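Local coordinates for ATP/GTP-binding site-containing protein A (Brucella abortus, PDB 6NTR) that functions in the periplasm of Brucella abortus to maintain the integrity of the cell envelope, at residues K177-F182 with K212-G217; K136-Q141 with Q186-T191; T219-M224 with S230-L235; E131-K136 with K142-T147. One frame throughout, in Å; residues are numbered along the deposited sequence.

Contact 1: residues K177-F182 with K212-G217; sequences KVMGKF and KLYRNG
Selenomethionine M179 and Y214 carry one half of this contact, F182 and N216 the other. The selenium of M179 lies 3.4 Å from Y214 OH. It sits obliquely to the ring, 4.5 Å from the centroid and 42° off the normal, a Met-aromatic contact. Its terminal methyl reaches over one face of the same ring, because the chain of M179 bends at its last torsion (chi3 38°). The backbone also takes part: F182 O comes within 3.6 Å of Y214 CE2, again obliquely. Farther along, the amide of N216 stands nearly upright on the F182 ring, the two planes 81° apart. Its ND2 lies over one face, offset toward the rim and 3.4 Å from CD1, while CG of K181 lies off-centre over the opposite face.

What sets these groups in place lies mostly in the second shell. Y214 OH is hydrogen-bonded to NE of R220, which helps to place the phenol tip beside the selenium. N216 belongs to the type I turn Y214-G217, closed by G217 N to Y214 O, and its OD1 takes the NH of I218, leaving ND2 toward F182. M179 also packs on L235 and L238. With no hydrogen bond across, dispersion and weak electrostatics hold the two segments together, as they would with a methionine sulfur in place of the selenium.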
# COMPACT_ATOMS: atom_id res chain seq x y z
N LYS A 177 -10.80 -18.97 -4.87
CA LYS A 177 -12.06 -19.54 -4.43
C LYS A 177 -12.86 -18.57 -3.57
O LYS A 177 -14.07 -18.48 -3.71
CB LYS A 177 -11.89 -20.90 -3.75
CG LYS A 177 -10.74 -21.03 -2.77
CD LYS A 177 -10.62 -22.46 -2.26
CE LYS A 177 -9.67 -22.55 -1.08
NZ LYS A 177 -9.85 -23.79 -0.28
N VAL A 178 -12.15 -17.82 -2.75
CA VAL A 178 -12.71 -16.84 -1.85
C VAL A 178 -13.43 -15.68 -2.56
O VAL A 178 -14.46 -15.20 -2.10
CB VAL A 178 -11.58 -16.34 -0.92
CG1 VAL A 178 -11.76 -14.92 -0.40
CG2 VAL A 178 -11.36 -17.31 0.21
N MSE A 179 -12.86 -15.23 -3.66
CA MSE A 179 -13.35 -14.08 -4.41
C MSE A 179 -14.69 -14.12 -5.09
O MSE A 179 -15.41 -13.11 -4.97
CB MSE A 179 -12.34 -13.80 -5.50
CG MSE A 179 -11.04 -13.30 -4.90
SE MSE A 179 -10.06 -12.41 -6.34
CE MSE A 179 -11.56 -11.56 -7.25
N GLY A 180 -15.07 -15.19 -5.77
CA GLY A 180 -16.36 -15.17 -6.43
C GLY A 180 -16.38 -14.90 -7.92
O GLY A 180 -15.67 -15.52 -8.69
N LYS A 181 -17.23 -13.97 -8.34
CA LYS A 181 -17.40 -13.66 -9.75
C LYS A 181 -16.13 -13.21 -10.46
O LYS A 181 -15.92 -13.56 -11.62
CB LYS A 181 -18.56 -12.68 -9.97
CG LYS A 181 -18.36 -11.29 -9.39
CD LYS A 181 -19.34 -10.32 -10.00
CE LYS A 181 -19.45 -9.04 -9.19
NZ LYS A 181 -19.72 -7.86 -10.05
N PHE A 182 -15.29 -12.43 -9.81
CA PHE A 182 -14.04 -12.01 -10.43
C PHE A 182 -12.98 -13.09 -10.38
O PHE A 182 -11.83 -12.80 -10.71
CB PHE A 182 -13.49 -10.76 -9.76
CG PHE A 182 -14.42 -9.61 -9.76
CD1 PHE A 182 -14.67 -8.91 -10.92
CD2 PHE A 182 -15.03 -9.20 -8.59
CE1 PHE A 182 -15.52 -7.83 -10.92
CE2 PHE A 182 -15.88 -8.13 -8.58
CZ PHE A 182 -16.13 -7.45 -9.75
N LYS A 212 -0.15 -9.63 -7.21
CA LYS A 212 -0.89 -9.99 -8.40
C LYS A 212 -2.03 -8.99 -8.47
O LYS A 212 -2.81 -8.89 -7.54
CB LYS A 212 -1.43 -11.40 -8.28
CG LYS A 212 -0.39 -12.48 -8.47
CD LYS A 212 -0.96 -13.85 -8.19
CE LYS A 212 -0.06 -14.97 -8.69
NZ LYS A 212 1.38 -14.59 -8.72
N LEU A 213 -2.15 -8.26 -9.56
CA LEU A 213 -3.16 -7.22 -9.68
C LEU A 213 -4.22 -7.40 -10.75
O LEU A 213 -3.91 -7.78 -11.87
CB LEU A 213 -2.43 -5.90 -9.90
CG LEU A 213 -3.12 -4.70 -10.51
CD1 LEU A 213 -3.80 -3.89 -9.43
CD2 LEU A 213 -2.10 -3.83 -11.21
N TYR A 214 -5.47 -7.13 -10.39
CA TYR A 214 -6.62 -7.22 -11.29
C TYR A 214 -6.84 -5.88 -11.98
O TYR A 214 -6.44 -4.83 -11.49
CB TYR A 214 -7.89 -7.61 -10.53
CG TYR A 214 -7.88 -9.02 -10.05
CD1 TYR A 214 -7.15 -9.38 -8.93
CD2 TYR A 214 -8.58 -10.00 -10.73
CE1 TYR A 214 -7.11 -10.68 -8.49
CE2 TYR A 214 -8.55 -11.31 -10.30
CZ TYR A 214 -7.82 -11.64 -9.18
OH TYR A 214 -7.78 -12.94 -8.74
N ARG A 215 -7.50 -5.94 -13.13
CA ARG A 215 -7.84 -4.71 -13.85
C ARG A 215 -8.72 -3.77 -13.01
O ARG A 215 -8.71 -2.55 -13.26
CB ARG A 215 -8.55 -5.07 -15.15
CG ARG A 215 -8.20 -4.19 -16.31
CD ARG A 215 -8.37 -4.96 -17.59
NE ARG A 215 -9.75 -5.33 -17.88
CZ ARG A 215 -10.43 -4.93 -18.96
NH1 ARG A 215 -9.83 -4.16 -19.87
NH2 ARG A 215 -11.68 -5.31 -19.15
N ASN A 216 -9.47 -4.29 -12.03
CA ASN A 216 -10.39 -3.49 -11.24
C ASN A 216 -9.79 -3.02 -9.93
O ASN A 216 -10.54 -2.62 -9.02
CB ASN A 216 -11.68 -4.27 -10.97
CG ASN A 216 -11.43 -5.57 -10.23
OD1 ASN A 216 -10.35 -5.79 -9.69
ND2 ASN A 216 -12.44 -6.43 -10.20
N GLY A 217 -8.47 -3.08 -9.79
CA GLY A 217 -7.78 -2.60 -8.63
C GLY A 217 -7.56 -3.63 -7.55
O GLY A 217 -6.72 -3.42 -6.68

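Contact 2: residues K136-Q141 with Q186-T191; sequences KAEAGQ and QVWPVT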
# COMPACT_ATOMS: atom_id res chain seq x y z
N LYS A 136 -0.79 1.73 -17.83
CA LYS A 136 0.47 1.29 -18.39
C LYS A 136 0.45 -0.21 -18.62
O LYS A 136 0.87 -0.70 -19.68
CB LYS A 136 1.61 1.72 -17.48
CG LYS A 136 1.69 3.24 -17.36
CD LYS A 136 3.06 3.78 -17.02
CE LYS A 136 3.13 5.29 -17.30
NZ LYS A 136 4.52 5.85 -17.32
N ALA A 137 -0.08 -0.97 -17.66
CA ALA A 137 -0.13 -2.42 -17.82
C ALA A 137 -1.03 -2.82 -18.97
O ALA A 137 -0.68 -3.70 -19.77
CB ALA A 137 -0.61 -3.07 -16.53
N GLU A 138 -2.21 -2.20 -19.06
CA GLU A 138 -3.16 -2.52 -20.12
C GLU A 138 -2.58 -2.22 -21.50
O GLU A 138 -2.85 -2.94 -22.47
CB GLU A 138 -4.45 -1.72 -19.93
CG GLU A 138 -5.41 -2.28 -18.91
CD GLU A 138 -6.68 -1.49 -18.86
OE1 GLU A 138 -6.69 -0.32 -19.31
OE2 GLU A 138 -7.69 -2.04 -18.39
N ALA A 139 -1.83 -1.14 -21.60
CA ALA A 139 -1.17 -0.68 -22.80
C ALA A 139 0.16 -1.39 -23.05
O ALA A 139 1.00 -0.87 -23.79
CB ALA A 139 -0.95 0.83 -22.72
N GLY A 140 0.37 -2.53 -22.42
CA GLY A 140 1.56 -3.31 -22.63
C GLY A 140 2.87 -2.92 -21.98
O GLY A 140 3.86 -3.58 -22.18
N GLN A 141 2.88 -1.86 -21.19
CA GLN A 141 4.10 -1.44 -20.54
C GLN A 141 4.50 -2.47 -19.49
O GLN A 141 3.65 -3.11 -18.90
CB GLN A 141 3.90 -0.07 -19.90
CG GLN A 141 5.01 0.92 -20.18
CD GLN A 141 4.51 2.33 -20.29
OE1 GLN A 141 3.39 2.56 -20.72
NE2 GLN A 141 5.33 3.28 -19.91
N GLN A 186 -8.15 -12.22 -15.41
CA GLN A 186 -6.70 -12.17 -15.53
C GLN A 186 -6.06 -11.24 -14.52
O GLN A 186 -6.68 -10.31 -14.07
CB GLN A 186 -6.31 -11.70 -16.93
CG GLN A 186 -6.64 -12.67 -18.04
CD GLN A 186 -5.65 -13.81 -18.14
OE1 GLN A 186 -4.46 -13.63 -17.94
NE2 GLN A 186 -6.14 -14.99 -18.45
N VAL A 187 -4.81 -11.51 -14.18
CA VAL A 187 -4.07 -10.67 -13.26
C VAL A 187 -2.72 -10.38 -13.85
O VAL A 187 -2.29 -11.04 -14.77
CB VAL A 187 -3.85 -11.34 -11.90
CG1 VAL A 187 -5.16 -11.76 -11.27
CG2 VAL A 187 -2.90 -12.50 -12.02
N TRP A 188 -2.07 -9.34 -13.35
CA TRP A 188 -0.74 -8.99 -13.79
C TRP A 188 0.16 -9.14 -12.59
O TRP A 188 -0.18 -8.67 -11.53
CB TRP A 188 -0.66 -7.54 -14.19
CG TRP A 188 -1.30 -7.19 -15.46
CD1 TRP A 188 -0.88 -7.52 -16.70
CD2 TRP A 188 -2.46 -6.39 -15.63
NE1 TRP A 188 -1.72 -6.99 -17.64
CE2 TRP A 188 -2.70 -6.29 -17.00
CE3 TRP A 188 -3.33 -5.75 -14.75
CZ2 TRP A 188 -3.77 -5.59 -17.52
CZ3 TRP A 188 -4.38 -5.06 -15.26
CH2 TRP A 188 -4.60 -4.98 -16.63
N PRO A 189 1.28 -9.85 -12.74
CA PRO A 189 2.16 -9.88 -11.58
C PRO A 189 2.77 -8.50 -11.52
O PRO A 189 3.16 -7.99 -12.55
CB PRO A 189 3.20 -10.92 -11.96
CG PRO A 189 2.55 -11.76 -13.00
CD PRO A 189 1.68 -10.82 -13.77
N VAL A 190 2.86 -7.90 -10.34
CA VAL A 190 3.41 -6.56 -10.24
C VAL A 190 4.38 -6.52 -9.08
O VAL A 190 4.08 -7.03 -7.99
CB VAL A 190 2.32 -5.49 -10.07
CG1 VAL A 190 2.91 -4.14 -10.28
CG2 VAL A 190 1.20 -5.72 -11.04
N THR A 191 5.55 -5.95 -9.33
CA THR A 191 6.55 -5.66 -8.31
C THR A 191 6.76 -4.16 -8.29
O THR A 191 7.04 -3.55 -9.32
CB THR A 191 7.87 -6.40 -8.61
OG1 THR A 191 7.65 -7.81 -8.57
CG2 THR A 191 8.93 -6.04 -7.60
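W188 and A137 meet where helix 126-138 ends in a Schellman motif above the barrel-like strands. The motif is made by Q141 N to K136 O and G140 N to A137 O, with G140 at positive phi as the C-prime residue, and it turns the chain away just after the two helical residues that touch the indole. W188 stands on strand 187-195, where a chi1 of -73° sets CG opposite the carbonyl carbon and lifts the ring toward the helix.

Beyond CB and CG, the helix is first met at the ring fusion, where CD2 and CE2 lie equally near the methyl of A137; CB of A137 is 3.9 Å from CE2. This methyl sits squarely over the six-membered ring, 4.0 Å from the centroid and 14° off the normal, a CH-pi contact onto the flat of the indole. On the five-membered side, NE1 comes no nearer than 4.1 Å to A137 O, too far for a hydrogen bond. CZ3 approaches CG2 of I134, one turn back on the helix, and on the outer rim CZ2 is 4.0 Å from the backbone N of E138.

E138 runs past this end of the ring with its chain extended, its carboxylate plane turned 67° from the indole. The carboxylate has a long, weak ion pair with R215. It is the aliphatic part of the side chain that meets W188: CG of E138 rests obliquely 3.6 Å from CH2, the tip of the indole.

Contact 3: residues T219-M224 with S230-L235; sequences TRDMTM and SMRGKL. Unlike the reference sequence in segment 219-224: M222 (reference Leu). With EDO (1,2-ethanediol), chain G.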
# COMPACT_ATOMS: atom_id res chain seq x y z
N THR A 219 -6.14 -6.70 -5.52
CA THR A 219 -4.83 -7.30 -5.50
C THR A 219 -4.84 -8.47 -4.53
O THR A 219 -5.67 -8.51 -3.62
CB THR A 219 -3.73 -6.35 -5.05
OG1 THR A 219 -3.81 -6.18 -3.64
CG2 THR A 219 -3.90 -5.03 -5.68
N ARG A 220 -3.91 -9.39 -4.70
CA ARG A 220 -3.83 -10.57 -3.86
C ARG A 220 -2.40 -11.07 -3.87
O ARG A 220 -1.51 -10.43 -4.44
CB ARG A 220 -4.80 -11.65 -4.32
CG ARG A 220 -4.54 -12.15 -5.72
CD ARG A 220 -5.55 -13.22 -6.06
NE ARG A 220 -5.42 -13.74 -7.42
CZ ARG A 220 -4.61 -14.74 -7.75
NH1 ARG A 220 -3.85 -15.33 -6.84
NH2 ARG A 220 -4.57 -15.16 -9.01
N ASP A 221 -2.14 -12.18 -3.21
CA ASP A 221 -0.83 -12.81 -3.24
C ASP A 221 0.29 -11.85 -2.95
O ASP A 221 1.28 -11.84 -3.63
CB ASP A 221 -0.58 -13.49 -4.59
CG ASP A 221 0.39 -14.64 -4.51
OD1 ASP A 221 1.23 -14.68 -3.60
OD2 ASP A 221 0.33 -15.51 -5.37
N MSE A 222 0.12 -11.02 -1.95
CA MSE A 222 1.12 -10.05 -1.61
C MSE A 222 2.31 -10.58 -0.92
O MSE A 222 2.23 -11.61 -0.26
CB MSE A 222 0.56 -9.01 -0.65
CG MSE A 222 -0.91 -9.21 -0.36
SE MSE A 222 -1.61 -7.45 -0.65
CE MSE A 222 -0.47 -6.53 0.63
N THR A 223 3.43 -9.95 -1.14
CA THR A 223 4.64 -10.28 -0.45
C THR A 223 5.30 -8.95 -0.20
O THR A 223 5.49 -8.18 -1.11
CB THR A 223 5.55 -11.19 -1.27
OG1 THR A 223 4.96 -12.48 -1.36
CG2 THR A 223 6.88 -11.32 -0.60
N MSE A 224 5.69 -8.69 1.03
CA MSE A 224 6.32 -7.44 1.33
C MSE A 224 7.70 -7.67 1.82
O MSE A 224 7.87 -8.32 2.84
CB MSE A 224 5.45 -6.74 2.36
CG MSE A 224 4.11 -6.54 1.69
SE MSE A 224 2.61 -6.50 2.93
CE MSE A 224 2.97 -4.67 3.51
N SER A 230 10.63 -10.48 5.37
CA SER A 230 9.54 -10.32 4.44
C SER A 230 8.28 -10.96 5.01
O SER A 230 8.33 -11.91 5.80
CB SER A 230 9.89 -10.92 3.07
OG SER A 230 10.47 -12.20 3.23
N MSE A 231 7.14 -10.43 4.57
CA MSE A 231 5.85 -10.89 5.00
C MSE A 231 5.07 -11.31 3.80
O MSE A 231 5.36 -10.87 2.68
CB MSE A 231 5.07 -9.74 5.58
CG MSE A 231 5.72 -9.16 6.81
SE MSE A 231 4.46 -7.83 7.49
CE MSE A 231 2.93 -8.48 6.48
N ARG A 232 4.10 -12.19 4.03
CA ARG A 232 3.24 -12.70 2.99
C ARG A 232 1.82 -12.27 3.32
O ARG A 232 1.44 -12.24 4.47
CB ARG A 232 3.27 -14.23 2.99
CG ARG A 232 4.40 -14.85 2.20
CD ARG A 232 3.87 -15.49 0.93
NE ARG A 232 4.95 -15.90 0.05
CZ ARG A 232 4.81 -16.11 -1.25
NH1 ARG A 232 3.64 -15.94 -1.83
NH2 ARG A 232 5.85 -16.48 -1.98
N GLY A 233 1.05 -11.92 2.31
CA GLY A 233 -0.33 -11.55 2.54
C GLY A 233 -1.21 -12.32 1.60
O GLY A 233 -1.15 -12.13 0.41
N LYS A 234 -2.07 -13.16 2.14
CA LYS A 234 -2.95 -13.93 1.30
C LYS A 234 -4.41 -13.54 1.53
O LYS A 234 -4.87 -13.52 2.65
CB LYS A 234 -2.76 -15.43 1.55
CG LYS A 234 -1.39 -15.97 1.21
CD LYS A 234 -1.12 -15.86 -0.27
CE LYS A 234 -0.05 -16.83 -0.71
NZ LYS A 234 -0.68 -17.96 -1.43
N LEU A 235 -5.11 -13.22 0.46
CA LEU A 235 -6.49 -12.83 0.56
C LEU A 235 -7.30 -13.98 1.07
O LEU A 235 -7.21 -15.08 0.56
CB LEU A 235 -7.02 -12.39 -0.80
CG LEU A 235 -8.30 -11.58 -0.87
CD1 LEU A 235 -8.03 -10.10 -0.71
CD2 LEU A 235 -8.99 -11.83 -2.18
C1 EDO G . -6.76 -4.37 -3.32
O1 EDO G . -7.05 -5.63 -2.70
C2 EDO G . -5.52 -3.78 -2.69
O2 EDO G . -5.21 -2.59 -3.42
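M222 and G233 form a hydrogen-bonded antiparallel pair in which the two bonds are unequal. G233 N gives a nearly straight bond to M222 O (2.8 Å, 171°), although it approaches from well above the carbonyl plane; the return bond, M222 N to G233 O, is weak. At the next such pair both bonds are sound: M224 N to M231 O and M231 N to M224 O, each 2.8 Å. On the face carrying T223 and R232, the arginine bends at chi2 (-108°), which swings its guanidinium back over OG1 of T223, 3.6 Å from CZ, while D221 OD1 meets NH1 at the edge in a 3.2 Å salt bridge. NE of R232 has a weak, long partner in D17. Buried R220 is satisfied at NE by Y214 OH and at NH1 by salt bridges to D173 and E175. D221 N and L235 N both end on OE2 of E175, which bridges the strands where the chain corners at D221. At the start of 219-224, T219 N donates to O1 of a 1,2-ethanediol, probably from the crystallisation liquor. On the selenomethionine face, M224 SE packs 4.1 Å from CE of M231. The whole is a beta hairpin of strands 222-225 and 229-240, part of the barrel-like fold.

Contact 4: residues E131-K136 with K142-T147; sequences EELIGK and KFYQTT
Y144 is the residue of strand 143-148 that touches the helix most, and K136, E132 and L133 all gather round its ring. The aromatic interactions come from K136. Its extended aliphatic chain lies across one face, with CD 3.4 Å from the centroid and only 7° off the normal, a CH-pi contact over the ring centre. The chain then carries NZ to 4.4 Å from the same centroid, off-centre, where it makes a cation-pi interaction. Hydrophobic methylene and charge thus share one face of the phenol.

Close packing dominates at the hydroxyl end. A chi1 of 69°, with CG of Y144 flanked by N and C, brings the phenol tip up to the helix backbone: OH stands 3.0 Å from CA of L133, which approaches near the ring plane, and 3.4 Å from CB of L133.

E132 adds loose packing. Its OE1 lies obliquely 4.0 Å from CE1 of Y144 and equally far from OG1 of T146, while its hydrogen bond is made outside the contact, to NE2 of Q124.

Helix segment 131-136 and strand segment 143-147 run roughly antiparallel, their axes 155° apart. The strand pairs on through Y144 with V163 and T146 with T161. The side chain of L133 also packs on V163, V190 and F211, one residue from each of strands 159-165, 187-195 and 207-214, so the helix lies against these strands as well.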
# COMPACT_ATOMS: atom_id res chain seq x y z
N GLU A 131 -4.05 3.89 -10.74
CA GLU A 131 -4.70 3.95 -12.05
C GLU A 131 -3.68 3.96 -13.17
O GLU A 131 -3.88 3.32 -14.20
CB GLU A 131 -5.58 5.20 -12.14
CG GLU A 131 -6.86 5.09 -11.36
CD GLU A 131 -7.75 6.29 -11.58
OE1 GLU A 131 -7.32 7.42 -11.26
OE2 GLU A 131 -8.88 6.10 -12.06
N GLU A 132 -2.58 4.68 -12.98
CA GLU A 132 -1.51 4.71 -13.97
C GLU A 132 -0.85 3.35 -14.11
O GLU A 132 -0.40 2.99 -15.20
CB GLU A 132 -0.49 5.75 -13.55
CG GLU A 132 0.68 5.86 -14.43
CD GLU A 132 1.72 6.72 -13.78
OE1 GLU A 132 2.20 6.31 -12.69
OE2 GLU A 132 2.03 7.80 -14.32
N LEU A 133 -0.72 2.63 -13.01
CA LEU A 133 -0.17 1.29 -13.08
C LEU A 133 -1.03 0.40 -13.96
O LEU A 133 -0.51 -0.33 -14.81
CB LEU A 133 -0.05 0.73 -11.67
CG LEU A 133 0.20 -0.76 -11.41
CD1 LEU A 133 1.20 -1.36 -12.35
CD2 LEU A 133 0.73 -0.85 -10.01
N ILE A 134 -2.35 0.46 -13.79
CA ILE A 134 -3.25 -0.36 -14.60
C ILE A 134 -3.17 0.05 -16.06
O ILE A 134 -3.06 -0.80 -16.95
CB ILE A 134 -4.70 -0.29 -14.09
CG1 ILE A 134 -4.81 -0.82 -12.67
CG2 ILE A 134 -5.62 -1.09 -14.98
CD1 ILE A 134 -6.13 -0.50 -12.01
N GLY A 135 -3.23 1.35 -16.33
CA GLY A 135 -3.20 1.84 -17.69
C GLY A 135 -1.94 1.40 -18.41
O GLY A 135 -2.00 0.75 -19.45
N LYS A 136 -0.79 1.73 -17.83
CA LYS A 136 0.47 1.29 -18.39
C LYS A 136 0.45 -0.21 -18.62
O LYS A 136 0.87 -0.70 -19.68
CB LYS A 136 1.61 1.72 -17.48
CG LYS A 136 1.69 3.24 -17.36
CD LYS A 136 3.06 3.78 -17.02
CE LYS A 136 3.13 5.29 -17.30
NZ LYS A 136 4.52 5.85 -17.32
N LYS A 142 5.80 -2.68 -19.32
CA LYS A 142 6.30 -3.65 -18.35
C LYS A 142 7.38 -3.14 -17.39
O LYS A 142 7.78 -3.84 -16.49
CB LYS A 142 6.75 -4.93 -19.04
CG LYS A 142 5.75 -5.47 -20.03
CD LYS A 142 4.79 -6.46 -19.40
CE LYS A 142 3.41 -6.35 -20.02
NZ LYS A 142 2.91 -7.65 -20.54
N PHE A 143 7.85 -1.92 -17.60
CA PHE A 143 8.88 -1.36 -16.75
C PHE A 143 8.81 0.16 -16.78
O PHE A 143 8.82 0.74 -17.85
CB PHE A 143 10.24 -1.82 -17.24
CG PHE A 143 11.22 -2.14 -16.16
CD1 PHE A 143 11.88 -1.13 -15.50
CD2 PHE A 143 11.49 -3.44 -15.82
CE1 PHE A 143 12.79 -1.42 -14.52
CE2 PHE A 143 12.40 -3.73 -14.84
CZ PHE A 143 13.06 -2.72 -14.19
N TYR A 144 8.75 0.81 -15.63
CA TYR A 144 8.71 2.28 -15.58
C TYR A 144 9.09 2.87 -14.23
O TYR A 144 9.08 2.20 -13.24
CB TYR A 144 7.40 2.86 -16.13
CG TYR A 144 6.17 2.62 -15.30
CD1 TYR A 144 5.77 3.53 -14.34
CD2 TYR A 144 5.38 1.52 -15.52
CE1 TYR A 144 4.64 3.31 -13.59
CE2 TYR A 144 4.25 1.30 -14.77
CZ TYR A 144 3.89 2.20 -13.82
OH TYR A 144 2.77 1.98 -13.09
N GLN A 145 9.43 4.15 -14.23
CA GLN A 145 9.82 4.85 -13.03
C GLN A 145 8.89 6.04 -12.84
O GLN A 145 8.50 6.68 -13.80
CB GLN A 145 11.27 5.33 -13.13
CG GLN A 145 12.29 4.21 -13.12
CD GLN A 145 13.69 4.71 -12.82
OE1 GLN A 145 14.04 5.82 -13.16
NE2 GLN A 145 14.47 3.89 -12.17
N THR A 146 8.56 6.31 -11.59
CA THR A 146 7.67 7.39 -11.23
C THR A 146 7.87 7.72 -9.77
O THR A 146 8.73 7.18 -9.12
CB THR A 146 6.21 7.06 -11.56
OG1 THR A 146 5.42 8.23 -11.36
CG2 THR A 146 5.70 5.97 -10.68
N THR A 147 7.07 8.64 -9.28
CA THR A 147 7.13 9.07 -7.89
C THR A 147 5.76 8.93 -7.28
O THR A 147 4.79 8.73 -7.99
CB THR A 147 7.50 10.53 -7.76
OG1 THR A 147 6.55 11.31 -8.48
CG2 THR A 147 8.86 10.77 -8.31

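The centre of contact 3 lies about 11 Å from that of the chain; this contact buries the largest surface and is the one joined by backbone hydrogen bonds between strands. The other three, centred about 15 to 17 Å from the chain centre, bring a helix or its following loop against strands without hydrogen bonds across. Contacts 2 and 4 use the same helix 126-138, their centres about 9 Å apart: one meets an indole with a methyl, the other a phenol with a lysine chain. Contact 2 is buried, though E138 is exposed; contacts 1, 3 and 4 are partly buried. Contact 1 sets helix 174-179 on strand 207-214 through a Met-aromatic contact and an amide over a ring.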